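Local coordinates for protein (S)-ureidoglycine--glyoxylate transaminase (Bacillus subtilis, PDB 3ISL) that transfers the amino group of (S)-ureidoglycine to glyoxylate, yielding oxalurate and glycine in purine breakdown, with pyridoxal 5'-phosphate as cofactor, at residues A[94-99]-A[145-150]; A[141-146]-A[170-175]; A[120-125]-A[151-156]; A[88-93]-A[113-118]. One frame throughout, in Å; residues are numbered along the deposited sequence.

From the N terminus, contact 4 is the first to close, joining strands 88-93 and 111-116 round helix 96-107. Contact 1 starts at 94-99, inside that loop, and ends at 145-150 beyond it, so the two cross. Contact 3 runs from 120-125 to 151-156 and crosses contacts 1 and 2, while contact 4 lies before contacts 2 and 3 in series. Contact 2 opens at 141-146, overlapping contact 1 in Gly145 and Glu146, and closes last at 170-175. Together they tie the outermost strand 111-116, the start of helix 96-107 and the small hairpin 145-146/151-152 to the central strands 139-143 and 168-172, whose ends face the cofactor.

Contact 1: A[94-99]-A[145-150]; sequences YGRFGY and GETSTG. With PLP (pyridoxal-5'-phosphate), chain C.
The buried carboxylate of Glu146 reaches into the start of helix 96-107 and takes two successive backbone N-H groups there, holding the first turn beside the cofactor of a class-V aminotransferase. OE1 accepts from Phe97 N at 3.0 Å through its syn lone pair, in a nearly straight bond (169°). OE2 is met almost end-on by Gly98 N at 2.9 Å. A third grip comes from Ser148, whose OG donates to Glu146 OE1 from above the carboxylate plane, and water 2 joins OE2 to Tyr94 N. The negative group next to these helix N-H groups would be expected to suit the helix dipole. CG of Glu146, beside the backbone N (chi1 -84°), lies over a face of the Tyr94 ring in a CH-pi contact, 3.9 Å from the centroid, while Tyr94 OH bonds to Val143 O. Gly95 packs so closely here that a CB would collide with Glu146 CD. An alanine at Glu146 removes the carboxylate and is likely to leave Phe97 N without its acceptor, Gly98 N with just its weak bond to Gly95 O, and the Ser148 hydroxyl free to turn. Phe97 carries the pyridine ring of the cofactor on one face and Arg96 CD on the opposite one. Ser148 CB sits over the centre of the Arg96 guanidinium, 3.6 Å above its plane. Thr147 OG1 is hydrogen-bonded to the cofactor O3 at 3.2 Å.

Contact 2: A[141-146]-A[170-175]; sequences AMVHGE and IVDAVA. With PLP (pyridoxal-5'-phosphate), chain C.
Asp172 and Val143, partners across adjacent strands, meet the cofactor's pyridine ring at its edge: Asp172 OD2 stands close to the ring plane and 2.8 Å from N1, and Val143 CG1 touches the C2A methyl. Val174 covers one face, its CG1 3.8 Å from C5, and Phe97 lies on the other. The His144 ring is set obliquely to Ala173 CB; its ND1 bonds to Thr176 OG1, and Trp187 meets it from beyond the segments. The strands themselves are parallel neighbours in the large sheet of a fold-type-I enzyme, where an aspartate characteristically faces the pyridine nitrogen. Their ladder runs from Met142 N to Ile170 O, then from Asp172 N to Met142 O at 2.8 Å, and ends with His144 N on Asp172 O in a bond of 170°. Asp172 CG stands anti to its own N (chi1 157°), side by side with Val143 and pointing the same way, which carries the carboxylate to the ring. An Asx turn, Val174 N donating to OD1 at 3.0 Å, helps to hold its rotation. Past the ladder the strands part, and water 3 bridges Gly145 N to Asp172 O; Ala175 CB packs 3.9 Å from Gly145 O.

Contact 3: A[120-125]-A[151-156]; sequences GTVFDP and RIHPLK
His153 swings its ring toward the loop 120-125 with CG anti to the backbone N (chi1 -152°), while Arg151 starts beside its own N (chi1 -60°) and bends again at chi2 and chi3 to fold along Gly120. The imidazole lies against Val122 and Phe123. Val122 CG2 lies over one of its faces and Val122 CB comes 3.5 Å from ND1. On the Phe123 side His153 CE1 is 3.5 Å from Phe123 CD2, at the phenyl edge, and the two rings meet rim to rim with planes 35° apart. Tyr94 adds another ring against His153. Arg151 belongs to the second strand of the small antiparallel hairpin 145-146/151-152, so the contact fastens that hairpin to the connection between strand 111-116 and helix 125-135. Asp124 is the N-cap of that helix, its OD1 bonded to Glu126 N. The arginine touches along its length: CD packs 3.3 Å from Gly120 O, and Gly120 CA sits at the guanidinium edge, 3.4 Å from NH1. The Val122 and Arg151 side chains cross at about a right angle, Val122 CG1 3.7 Å from Arg151 CB. At the far end two prolines touch loosely, Pro125 CG lying 4.5 Å from Pro154 CB.

Contact 4: A[88-93]-A[113-118]; sequences DVLIPI and HMLECE
Leu115 sends its CD1 methyl into the notch between Leu90 and Pro92, 4.3 Å from Leu90 CD2 and also touching Pro92 CB. Leu90, with CG anti to the backbone N (chi1 -151°), leans its CD2 across to the neighbouring strand, 3.3 Å from His113 O. On the other face of the sheet the bump is Ile93: its CD1 rests in the angle of the Met114 side chain, 3.6 Å from CB and 3.8 Å from SD. Glu116 lies beside Ile93 CB on that face, and its OE2 bonds to Tyr99 OH of helix 96-107. These strands are the two arms of a beta-alpha-beta crossover through that helix, and 111-116 is the outermost strand of the sheet within this chain. Helix 96-107 covers the Ile91 and Ile93 side; helix 125-135 covers that of Leu90, Pro92 and Leu115. The parallel ladder alternates, His113 N to Val89 O, Ile91 N to His113 O, Leu115 N to Ile91 O, Ile93 N to Leu115 O at 2.8 Å, then Cys117 N to Ile93 O. Ring and carboxylate of His113 and Asp88 lie together at the strand start, but the fit there is doubtful in detail. A glycine at His113 removes CB and the imidazole and would probably open a gap beside Leu90 CD2 and Val135 of helix 125-135. Further along, Leu115 CB packs 4.1 Å from Pro92 CA.

Contact 1: A[94-99]-A[145-150]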
loop_
_atom_site.group_PDB
_atom_site.type_symbol
_atom_site.label_atom_id
_atom_site.label_comp_id
_atom_site.label_asym_id
_atom_site.label_seq_id
_atom_site.Cartn_x
_atom_site.Cartn_y
_atom_site.Cartn_z
ATOM N N TYR A 94 26.343 -4.967 2.448
ATOM C CA TYR A 94 26.935 -6.271 2.072
ATOM C C TYR A 94 26.048 -7.003 1.039
ATOM O O TYR A 94 26.269 -8.179 0.695
ATOM C CB TYR A 94 27.220 -7.120 3.318
ATOM C CG TYR A 94 26.008 -7.394 4.180
ATOM C CD1 TYR A 94 25.514 -6.429 5.082
ATOM C CD2 TYR A 94 25.314 -8.595 4.051
ATOM C CE1 TYR A 94 24.408 -6.702 5.830
ATOM C CE2 TYR A 94 24.215 -8.875 4.791
ATOM C CZ TYR A 94 23.766 -7.956 5.683
ATOM O OH TYR A 94 22.631 -8.282 6.360
ATOM N N GLY A 95 25.047 -6.285 0.532
ATOM C CA GLY A 95 24.249 -6.816 -0.566
ATOM C C GLY A 95 23.346 -5.779 -1.182
ATOM O O GLY A 95 23.496 -4.597 -0.912
ATOM N N ARG A 96 22.414 -6.231 -2.022
ATOM C CA ARG A 96 21.632 -5.317 -2.838
ATOM C C ARG A 96 20.778 -4.363 -2.029
ATOM O O ARG A 96 20.631 -3.218 -2.400
ATOM C CB ARG A 96 20.751 -6.072 -3.861
ATOM C CG ARG A 96 19.502 -5.257 -4.330
ATOM C CD ARG A 96 18.280 -6.191 -4.664
ATOM N NE ARG A 96 18.660 -7.392 -5.491
ATOM C CZ ARG A 96 18.201 -8.656 -5.341
ATOM N NH1 ARG A 96 17.309 -8.991 -4.395
ATOM N NH2 ARG A 96 18.670 -9.608 -6.139
ATOM N N PHE A 97 20.188 -4.823 -0.937
ATOM C CA PHE A 97 19.274 -3.950 -0.182
ATOM C C PHE A 97 20.015 -2.854 0.629
ATOM O O PHE A 97 19.439 -1.805 0.925
ATOM C CB PHE A 97 18.214 -4.804 0.588
ATOM C CG PHE A 97 17.364 -5.670 -0.349
ATOM C CD1 PHE A 97 16.227 -5.133 -0.979
ATOM C CD2 PHE A 97 17.763 -6.988 -0.692
ATOM C CE1 PHE A 97 15.468 -5.876 -1.899
ATOM C CE2 PHE A 97 16.996 -7.757 -1.614
ATOM C CZ PHE A 97 15.846 -7.181 -2.216
ATOM N N GLY A 98 21.292 -3.062 0.950
ATOM C CA GLY A 98 22.147 -1.954 1.461
ATOM C C GLY A 98 22.150 -0.710 0.545
ATOM O O GLY A 98 22.101 0.412 1.020
ATOM N N TYR A 99 22.211 -0.915 -0.764
ATOM C CA TYR A 99 22.118 0.178 -1.752
ATOM C C TYR A 99 20.755 0.855 -1.840
ATOM O O TYR A 99 20.679 2.042 -2.166
ATOM C CB TYR A 99 22.519 -0.331 -3.126
ATOM C CG TYR A 99 23.976 -0.757 -3.117
ATOM C CD1 TYR A 99 24.983 0.175 -2.893
ATOM C CD2 TYR A 99 24.338 -2.079 -3.347
ATOM C CE1 TYR A 99 26.323 -0.199 -2.870
ATOM C CE2 TYR A 99 25.681 -2.457 -3.334
ATOM C CZ TYR A 99 26.668 -1.515 -3.082
ATOM O OH TYR A 99 28.003 -1.892 -3.054
ATOM N N GLY A 145 19.092 -9.186 7.111
ATOM C CA GLY A 145 19.329 -10.357 6.251
ATOM C C GLY A 145 19.235 -9.902 4.780
ATOM O O GLY A 145 18.192 -9.363 4.355
ATOM N N GLU A 146 20.309 -10.089 4.003
ATOM C CA GLU A 146 20.276 -9.743 2.542
ATOM C C GLU A 146 19.910 -10.977 1.784
ATOM O O GLU A 146 20.746 -11.923 1.732
ATOM C CB GLU A 146 21.693 -9.420 1.992
ATOM C CG GLU A 146 22.186 -8.026 2.175
ATOM C CD GLU A 146 21.500 -7.040 1.268
ATOM O OE1 GLU A 146 20.865 -7.449 0.281
ATOM O OE2 GLU A 146 21.625 -5.836 1.519
ATOM N N THR A 147 18.724 -10.981 1.154
ATOM C CA THR A 147 18.297 -12.109 0.404
ATOM C C THR A 147 19.077 -12.157 -0.866
ATOM O O THR A 147 19.191 -13.235 -1.441
ATOM C CB THR A 147 16.783 -12.091 0.019
ATOM O OG1 THR A 147 16.483 -10.847 -0.614
ATOM C CG2 THR A 147 15.932 -12.220 1.245
ATOM N N SER A 148 19.591 -11.008 -1.315
ATOM C CA SER A 148 20.339 -10.946 -2.560
ATOM C C SER A 148 21.594 -11.820 -2.466
ATOM O O SER A 148 22.038 -12.372 -3.435
ATOM C CB SER A 148 20.717 -9.473 -2.905
ATOM O OG SER A 148 21.583 -8.917 -1.892
ATOM N N THR A 149 22.178 -11.910 -1.288
ATOM C CA THR A 149 23.429 -12.651 -1.101
ATOM C C THR A 149 23.249 -13.874 -0.187
ATOM O O THR A 149 24.086 -14.733 -0.137
ATOM C CB THR A 149 24.586 -11.758 -0.608
ATOM O OG1 THR A 149 24.425 -11.394 0.766
ATOM C CG2 THR A 149 24.768 -10.474 -1.509
ATOM N N GLY A 150 22.117 -13.960 0.487
ATOM C CA GLY A 150 21.841 -15.041 1.447
ATOM C C GLY A 150 22.565 -14.948 2.784
ATOM O O GLY A 150 22.678 -15.963 3.482
HETATM N N1 PLP C . 14.434 -5.220 2.024
HETATM C C2 PLP C . 14.904 -6.615 2.006
HETATM C C2A PLP C . 15.957 -7.124 2.793
HETATM C C3 PLP C . 14.329 -7.577 1.166
HETATM O O3 PLP C . 14.762 -8.879 1.155
HETATM C C4 PLP C . 13.277 -7.285 0.327
HETATM C C4A PLP C . 12.660 -8.423 -0.576
HETATM C C5 PLP C . 12.790 -5.984 0.320
HETATM C C6 PLP C . 13.344 -4.942 1.129
HETATM C C5A PLP C . 11.688 -5.701 -0.646
HETATM O O4P PLP C . 10.632 -5.149 -0.010
HETATM P P PLP C . 9.416 -4.913 -0.992
HETATM O O1P PLP C . 9.632 -5.567 -2.351
HETATM O O2P PLP C . 9.324 -3.254 -0.948
HETATM O O3P PLP C . 8.014 -5.466 -0.249
HETATM O O HOH W 1 26.843 -10.608 1.495
HETATM O O HOH W 2 23.538 -4.957 2.972
#

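Contact 2: A[141-146]-A[170-175]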
loop_
_atom_site.group_PDB
_atom_site.type_symbol
_atom_site.label_atom_id
_atom_site.label_comp_id
_atom_site.label_asym_id
_atom_site.label_seq_id
_atom_site.Cartn_x
_atom_site.Cartn_y
_atom_site.Cartn_z
ATOM N N ALA A 141 22.153 2.819 9.426
ATOM C CA ALA A 141 21.082 2.113 8.740
ATOM C C ALA A 141 21.669 0.850 8.195
ATOM O O ALA A 141 22.685 0.891 7.495
ATOM C CB ALA A 141 20.479 2.972 7.579
ATOM N N MET A 142 21.003 -0.267 8.435
ATOM C CA MET A 142 21.553 -1.531 7.994
ATOM C C MET A 142 20.507 -2.631 7.706
ATOM O O MET A 142 19.467 -2.665 8.341
ATOM C CB MET A 142 22.469 -2.033 9.103
ATOM C CG MET A 142 23.620 -2.843 8.615
ATOM S SD MET A 142 24.547 -3.359 10.088
ATOM C CE MET A 142 25.432 -4.702 9.312
ATOM N N VAL A 143 20.822 -3.535 6.770
ATOM C CA VAL A 143 19.955 -4.674 6.439
ATOM C C VAL A 143 20.317 -5.830 7.425
ATOM O O VAL A 143 21.487 -6.138 7.621
ATOM C CB VAL A 143 20.141 -5.151 4.986
ATOM C CG1 VAL A 143 19.158 -6.365 4.671
ATOM C CG2 VAL A 143 19.934 -4.022 3.988
ATOM N N HIS A 144 19.319 -6.420 8.075
ATOM C CA HIS A 144 19.553 -7.644 8.910
ATOM C C HIS A 144 19.941 -8.853 8.076
ATOM O O HIS A 144 21.000 -9.512 8.331
ATOM C CB HIS A 144 18.283 -7.968 9.781
ATOM C CG HIS A 144 18.505 -9.023 10.837
ATOM N ND1 HIS A 144 17.459 -9.711 11.414
ATOM C CD2 HIS A 144 19.650 -9.558 11.359
ATOM C CE1 HIS A 144 17.939 -10.601 12.276
ATOM N NE2 HIS A 144 19.264 -10.496 12.303
ATOM N N GLY A 145 19.092 -9.186 7.111
ATOM C CA GLY A 145 19.329 -10.357 6.251
ATOM C C GLY A 145 19.235 -9.902 4.780
ATOM O O GLY A 145 18.192 -9.363 4.355
ATOM N N GLU A 146 20.309 -10.089 4.003
ATOM C CA GLU A 146 20.276 -9.743 2.542
ATOM C C GLU A 146 19.910 -10.977 1.784
ATOM O O GLU A 146 20.746 -11.923 1.732
ATOM C CB GLU A 146 21.693 -9.420 1.992
ATOM C CG GLU A 146 22.186 -8.026 2.175
ATOM C CD GLU A 146 21.500 -7.040 1.268
ATOM O OE1 GLU A 146 20.865 -7.449 0.281
ATOM O OE2 GLU A 146 21.625 -5.836 1.519
ATOM N N ILE A 170 18.859 1.866 12.712
ATOM C CA ILE A 170 17.620 1.608 11.964
ATOM C C ILE A 170 17.878 0.396 11.100
ATOM O O ILE A 170 18.797 0.411 10.299
ATOM C CB ILE A 170 17.216 2.849 11.141
ATOM C CG1 ILE A 170 16.885 4.006 12.128
ATOM C CG2 ILE A 170 15.977 2.558 10.155
ATOM C CD1 ILE A 170 16.985 5.284 11.517
ATOM N N VAL A 171 17.056 -0.635 11.273
ATOM C CA VAL A 171 17.338 -1.937 10.715
ATOM C C VAL A 171 16.265 -2.376 9.719
ATOM O O VAL A 171 15.116 -2.296 9.993
ATOM C CB VAL A 171 17.553 -3.033 11.853
ATOM C CG1 VAL A 171 17.603 -4.444 11.236
ATOM C CG2 VAL A 171 18.888 -2.784 12.599
ATOM N N ASP A 172 16.665 -2.821 8.528
ATOM C CA ASP A 172 15.712 -3.413 7.623
ATOM C C ASP A 172 15.670 -4.903 8.031
ATOM O O ASP A 172 16.638 -5.640 7.765
ATOM C CB ASP A 172 16.206 -3.146 6.171
ATOM C CG ASP A 172 15.671 -4.119 5.131
ATOM O OD1 ASP A 172 15.019 -5.128 5.421
ATOM O OD2 ASP A 172 15.977 -3.905 3.969
ATOM N N ALA A 173 14.595 -5.330 8.733
ATOM C CA ALA A 173 14.404 -6.750 9.085
ATOM C C ALA A 173 13.325 -7.390 8.165
ATOM O O ALA A 173 12.594 -8.268 8.574
ATOM C CB ALA A 173 14.071 -6.931 10.598
ATOM N N VAL A 174 13.220 -6.931 6.929
ATOM C CA VAL A 174 12.090 -7.288 6.080
ATOM C C VAL A 174 12.090 -8.813 5.780
ATOM O O VAL A 174 11.051 -9.444 5.751
ATOM C CB VAL A 174 12.099 -6.438 4.770
ATOM C CG1 VAL A 174 11.398 -7.162 3.652
ATOM C CG2 VAL A 174 11.524 -5.002 4.991
ATOM N N ALA A 175 13.273 -9.369 5.519
ATOM C CA ALA A 175 13.397 -10.754 5.151
ATOM C C ALA A 175 13.508 -11.671 6.337
ATOM O O ALA A 175 13.486 -12.873 6.147
ATOM C CB ALA A 175 14.656 -10.963 4.296
HETATM N N1 PLP C . 14.434 -5.220 2.024
HETATM C C2 PLP C . 14.904 -6.615 2.006
HETATM C C2A PLP C . 15.957 -7.124 2.793
HETATM C C3 PLP C . 14.329 -7.577 1.166
HETATM O O3 PLP C . 14.762 -8.879 1.155
HETATM C C4 PLP C . 13.277 -7.285 0.327
HETATM C C4A PLP C . 12.660 -8.423 -0.576
HETATM C C5 PLP C . 12.790 -5.984 0.320
HETATM C C6 PLP C . 13.344 -4.942 1.129
HETATM C C5A PLP C . 11.688 -5.701 -0.646
HETATM O O4P PLP C . 10.632 -5.149 -0.010
HETATM P P PLP C . 9.416 -4.913 -0.992
HETATM O O1P PLP C . 9.632 -5.567 -2.351
HETATM O O2P PLP C . 9.324 -3.254 -0.948
HETATM O O3P PLP C . 8.014 -5.466 -0.249
HETATM O O HOH W 3 16.448 -8.219 6.344
#

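Contact 3: A[120-125]-A[151-156]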
loop_
_atom_site.group_PDB
_atom_site.type_symbol
_atom_site.label_atom_id
_atom_site.label_comp_id
_atom_site.label_asym_id
_atom_site.label_seq_id
_atom_site.Cartn_x
_atom_site.Cartn_y
_atom_site.Cartn_z
ATOM N N GLY A 120 28.473 -12.111 -0.345
ATOM C CA GLY A 120 28.602 -13.485 0.128
ATOM C C GLY A 120 29.295 -13.537 1.478
ATOM O O GLY A 120 29.383 -14.603 2.092
ATOM N N THR A 121 29.817 -12.397 1.936
ATOM C CA THR A 121 30.421 -12.325 3.263
ATOM C C THR A 121 29.667 -11.234 4.057
ATOM O O THR A 121 28.717 -10.589 3.509
ATOM C CB THR A 121 31.969 -12.010 3.205
ATOM O OG1 THR A 121 32.168 -10.619 2.952
ATOM C CG2 THR A 121 32.714 -12.832 2.098
ATOM N N VAL A 122 30.070 -11.022 5.314
ATOM C CA VAL A 122 29.530 -9.925 6.158
ATOM C C VAL A 122 30.728 -9.168 6.788
ATOM O O VAL A 122 31.830 -9.660 6.755
ATOM C CB VAL A 122 28.524 -10.418 7.286
ATOM C CG1 VAL A 122 27.304 -11.193 6.704
ATOM C CG2 VAL A 122 29.237 -11.252 8.408
ATOM N N PHE A 123 30.478 -8.026 7.421
ATOM C CA PHE A 123 31.492 -7.288 8.201
ATOM C C PHE A 123 31.845 -7.938 9.551
ATOM O O PHE A 123 30.993 -8.542 10.178
ATOM C CB PHE A 123 30.984 -5.868 8.481
ATOM C CG PHE A 123 30.794 -5.045 7.224
ATOM C CD1 PHE A 123 31.860 -4.353 6.678
ATOM C CD2 PHE A 123 29.555 -4.991 6.595
ATOM C CE1 PHE A 123 31.690 -3.571 5.517
ATOM C CE2 PHE A 123 29.336 -4.217 5.456
ATOM C CZ PHE A 123 30.429 -3.501 4.897
ATOM N N ASP A 124 33.094 -7.793 9.989
ATOM C CA ASP A 124 33.413 -7.965 11.391
ATOM C C ASP A 124 32.763 -6.760 12.076
ATOM O O ASP A 124 33.089 -5.669 11.680
ATOM C CB ASP A 124 34.922 -7.844 11.572
ATOM C CG ASP A 124 35.337 -8.160 12.969
ATOM O OD1 ASP A 124 34.652 -7.756 13.920
ATOM O OD2 ASP A 124 36.323 -8.853 13.138
ATOM N N PRO A 125 31.887 -6.955 13.119
ATOM C CA PRO A 125 31.258 -5.792 13.740
ATOM C C PRO A 125 32.261 -4.780 14.296
ATOM O O PRO A 125 31.914 -3.591 14.376
ATOM C CB PRO A 125 30.415 -6.406 14.915
ATOM C CG PRO A 125 30.068 -7.811 14.416
ATOM C CD PRO A 125 31.391 -8.213 13.735
ATOM N N ARG A 151 23.084 -13.769 3.144
ATOM C CA ARG A 151 23.833 -13.610 4.399
ATOM C C ARG A 151 22.981 -12.878 5.385
ATOM O O ARG A 151 22.203 -12.048 4.998
ATOM C CB ARG A 151 25.165 -12.845 4.210
ATOM C CG ARG A 151 26.127 -13.536 3.241
ATOM C CD ARG A 151 26.587 -14.892 3.779
ATOM N NE ARG A 151 25.886 -16.086 3.324
ATOM C CZ ARG A 151 25.733 -16.417 2.054
ATOM N NH1 ARG A 151 26.146 -15.556 1.171
ATOM N NH2 ARG A 151 25.157 -17.538 1.661
ATOM N N ILE A 152 23.077 -13.313 6.637
ATOM C CA ILE A 152 22.498 -12.651 7.774
ATOM C C ILE A 152 23.646 -12.078 8.606
ATOM O O ILE A 152 24.704 -12.733 8.814
ATOM C CB ILE A 152 21.512 -13.587 8.564
ATOM C CG1 ILE A 152 20.691 -12.792 9.580
ATOM C CG2 ILE A 152 22.178 -14.786 9.144
ATOM C CD1 ILE A 152 19.493 -13.650 10.239
ATOM N N HIS A 153 23.449 -10.835 9.029
ATOM C CA HIS A 153 24.476 -10.042 9.781
ATOM C C HIS A 153 24.189 -9.953 11.296
ATOM O O HIS A 153 23.051 -9.630 11.657
ATOM C CB HIS A 153 24.516 -8.617 9.228
ATOM C CG HIS A 153 25.843 -7.974 9.392
ATOM N ND1 HIS A 153 26.658 -7.666 8.322
ATOM C CD2 HIS A 153 26.554 -7.692 10.503
ATOM C CE1 HIS A 153 27.797 -7.177 8.768
ATOM N NE2 HIS A 153 27.762 -7.192 10.088
ATOM N N PRO A 154 25.198 -10.252 12.186
ATOM C CA PRO A 154 25.064 -10.015 13.619
ATOM C C PRO A 154 24.783 -8.534 13.896
ATOM O O PRO A 154 25.455 -7.617 13.312
ATOM C CB PRO A 154 26.461 -10.426 14.180
ATOM C CG PRO A 154 26.870 -11.496 13.234
ATOM C CD PRO A 154 26.462 -10.973 11.896
ATOM N N LEU A 155 23.784 -8.280 14.732
ATOM C CA LEU A 155 23.395 -6.895 15.030
ATOM C C LEU A 155 23.671 -6.349 16.453
ATOM O O LEU A 155 23.630 -5.156 16.636
ATOM C CB LEU A 155 21.903 -6.667 14.694
ATOM C CG LEU A 155 21.467 -6.998 13.261
ATOM C CD1 LEU A 155 19.974 -6.754 13.172
ATOM C CD2 LEU A 155 22.273 -6.258 12.132
ATOM N N LYS A 156 23.839 -7.206 17.448
ATOM C CA LYS A 156 23.837 -6.763 18.840
ATOM C C LYS A 156 25.034 -5.814 19.125
ATOM O O LYS A 156 24.873 -4.761 19.769
ATOM C CB LYS A 156 23.894 -7.977 19.822
ATOM C CG LYS A 156 23.879 -7.692 21.383
ATOM C CD LYS A 156 23.634 -9.082 22.147
ATOM C CE LYS A 156 23.695 -9.047 23.703
ATOM N NZ LYS A 156 22.966 -7.830 24.102
#

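Contact 4: A[88-93]-A[113-118]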
loop_
_atom_site.group_PDB
_atom_site.type_symbol
_atom_site.label_atom_id
_atom_site.label_comp_id
_atom_site.label_asym_id
_atom_site.label_seq_id
_atom_site.Cartn_x
_atom_site.Cartn_y
_atom_site.Cartn_z
ATOM N N ASP A 88 24.616 13.046 8.944
ATOM C CA ASP A 88 25.516 11.950 8.596
ATOM C C ASP A 88 24.815 10.600 8.829
ATOM O O ASP A 88 24.213 10.396 9.879
ATOM C CB ASP A 88 26.745 12.030 9.467
ATOM C CG ASP A 88 27.671 13.181 9.085
ATOM O OD1 ASP A 88 27.981 13.343 7.894
ATOM O OD2 ASP A 88 28.145 13.872 10.006
ATOM N N VAL A 89 24.913 9.697 7.851
ATOM C CA VAL A 89 24.265 8.401 7.902
ATOM C C VAL A 89 25.271 7.351 7.438
ATOM O O VAL A 89 25.760 7.390 6.310
ATOM C CB VAL A 89 22.980 8.372 6.993
ATOM C CG1 VAL A 89 22.337 6.948 6.964
ATOM C CG2 VAL A 89 21.919 9.485 7.402
ATOM N N LEU A 90 25.558 6.406 8.327
ATOM C CA LEU A 90 26.514 5.345 8.063
ATOM C C LEU A 90 25.715 4.114 7.588
ATOM O O LEU A 90 24.845 3.643 8.287
ATOM C CB LEU A 90 27.210 4.930 9.352
ATOM C CG LEU A 90 28.644 4.373 9.339
ATOM C CD1 LEU A 90 28.867 3.303 10.410
ATOM C CD2 LEU A 90 29.357 4.050 8.006
ATOM N N ILE A 91 26.074 3.566 6.451
ATOM C CA ILE A 91 25.356 2.412 5.944
ATOM C C ILE A 91 26.382 1.348 5.571
ATOM O O ILE A 91 27.056 1.471 4.558
ATOM C CB ILE A 91 24.503 2.783 4.726
ATOM C CG1 ILE A 91 23.683 4.052 5.037
ATOM C CG2 ILE A 91 23.572 1.586 4.330
ATOM C CD1 ILE A 91 22.798 4.586 3.883
ATOM N N PRO A 92 26.488 0.302 6.378
ATOM C CA PRO A 92 27.374 -0.778 5.961
ATOM C C PRO A 92 26.585 -1.679 5.021
ATOM O O PRO A 92 25.584 -2.227 5.417
ATOM C CB PRO A 92 27.724 -1.521 7.284
ATOM C CG PRO A 92 27.124 -0.722 8.405
ATOM C CD PRO A 92 25.954 0.091 7.730
ATOM N N ILE A 93 27.096 -1.863 3.809
ATOM C CA ILE A 93 26.428 -2.548 2.722
ATOM C C ILE A 93 27.093 -3.870 2.362
ATOM O O ILE A 93 28.281 -3.915 2.044
ATOM C CB ILE A 93 26.453 -1.640 1.516
ATOM C CG1 ILE A 93 25.576 -0.395 1.785
ATOM C CG2 ILE A 93 25.942 -2.378 0.228
ATOM C CD1 ILE A 93 26.018 0.771 0.846
ATOM N N HIS A 113 27.749 7.918 4.444
ATOM C CA HIS A 113 29.063 7.229 4.554
ATOM C C HIS A 113 28.799 5.732 4.346
ATOM O O HIS A 113 28.054 5.107 5.144
ATOM C CB HIS A 113 29.725 7.526 5.919
ATOM C CG HIS A 113 29.799 8.992 6.251
ATOM N ND1 HIS A 113 28.688 9.744 6.607
ATOM C CD2 HIS A 113 30.853 9.840 6.311
ATOM C CE1 HIS A 113 29.058 10.987 6.868
ATOM N NE2 HIS A 113 30.362 11.073 6.689
ATOM N N MET A 114 29.274 5.165 3.236
ATOM C CA MET A 114 29.073 3.733 3.054
ATOM C C MET A 114 30.326 2.929 3.330
ATOM O O MET A 114 31.441 3.413 3.107
ATOM C CB MET A 114 28.409 3.368 1.722
ATOM C CG MET A 114 29.057 3.830 0.443
ATOM S SD MET A 114 27.837 3.654 -0.910
ATOM C CE MET A 114 27.476 5.354 -1.324
ATOM N N LEU A 115 30.153 1.758 3.919
ATOM C CA LEU A 115 31.189 0.755 3.932
ATOM C C LEU A 115 30.671 -0.346 3.011
ATOM O O LEU A 115 29.449 -0.593 2.973
ATOM C CB LEU A 115 31.350 0.174 5.327
ATOM C CG LEU A 115 32.014 0.937 6.453
ATOM C CD1 LEU A 115 31.567 0.315 7.802
ATOM C CD2 LEU A 115 33.550 0.899 6.267
ATOM N N GLU A 116 31.549 -1.032 2.295
ATOM C CA GLU A 116 31.077 -2.109 1.422
ATOM C C GLU A 116 31.994 -3.311 1.540
ATOM O O GLU A 116 33.214 -3.176 1.474
ATOM C CB GLU A 116 31.022 -1.651 -0.029
ATOM C CG GLU A 116 30.042 -0.468 -0.343
ATOM C CD GLU A 116 30.399 0.208 -1.690
ATOM O OE1 GLU A 116 31.363 1.004 -1.746
ATOM O OE2 GLU A 116 29.761 -0.059 -2.716
ATOM N N CYS A 117 31.413 -4.494 1.695
ATOM C CA CYS A 117 32.211 -5.704 1.630
ATOM C C CYS A 117 31.755 -6.651 0.528
ATOM O O CYS A 117 30.707 -6.435 -0.095
ATOM C CB CYS A 117 32.287 -6.448 2.985
ATOM S SG CYS A 117 30.730 -7.100 3.550
ATOM N N GLU A 118 32.552 -7.712 0.330
ATOM C CA GLU A 118 32.279 -8.681 -0.690
ATOM C C GLU A 118 30.925 -9.375 -0.535
ATOM O O GLU A 118 30.612 -9.915 0.516
ATOM C CB GLU A 118 33.375 -9.761 -0.737
ATOM C CG GLU A 118 33.707 -10.084 -2.161
ATOM C CD GLU A 118 34.315 -11.447 -2.405
ATOM O OE1 GLU A 118 35.215 -11.503 -3.277
ATOM O OE2 GLU A 118 33.888 -12.455 -1.798
#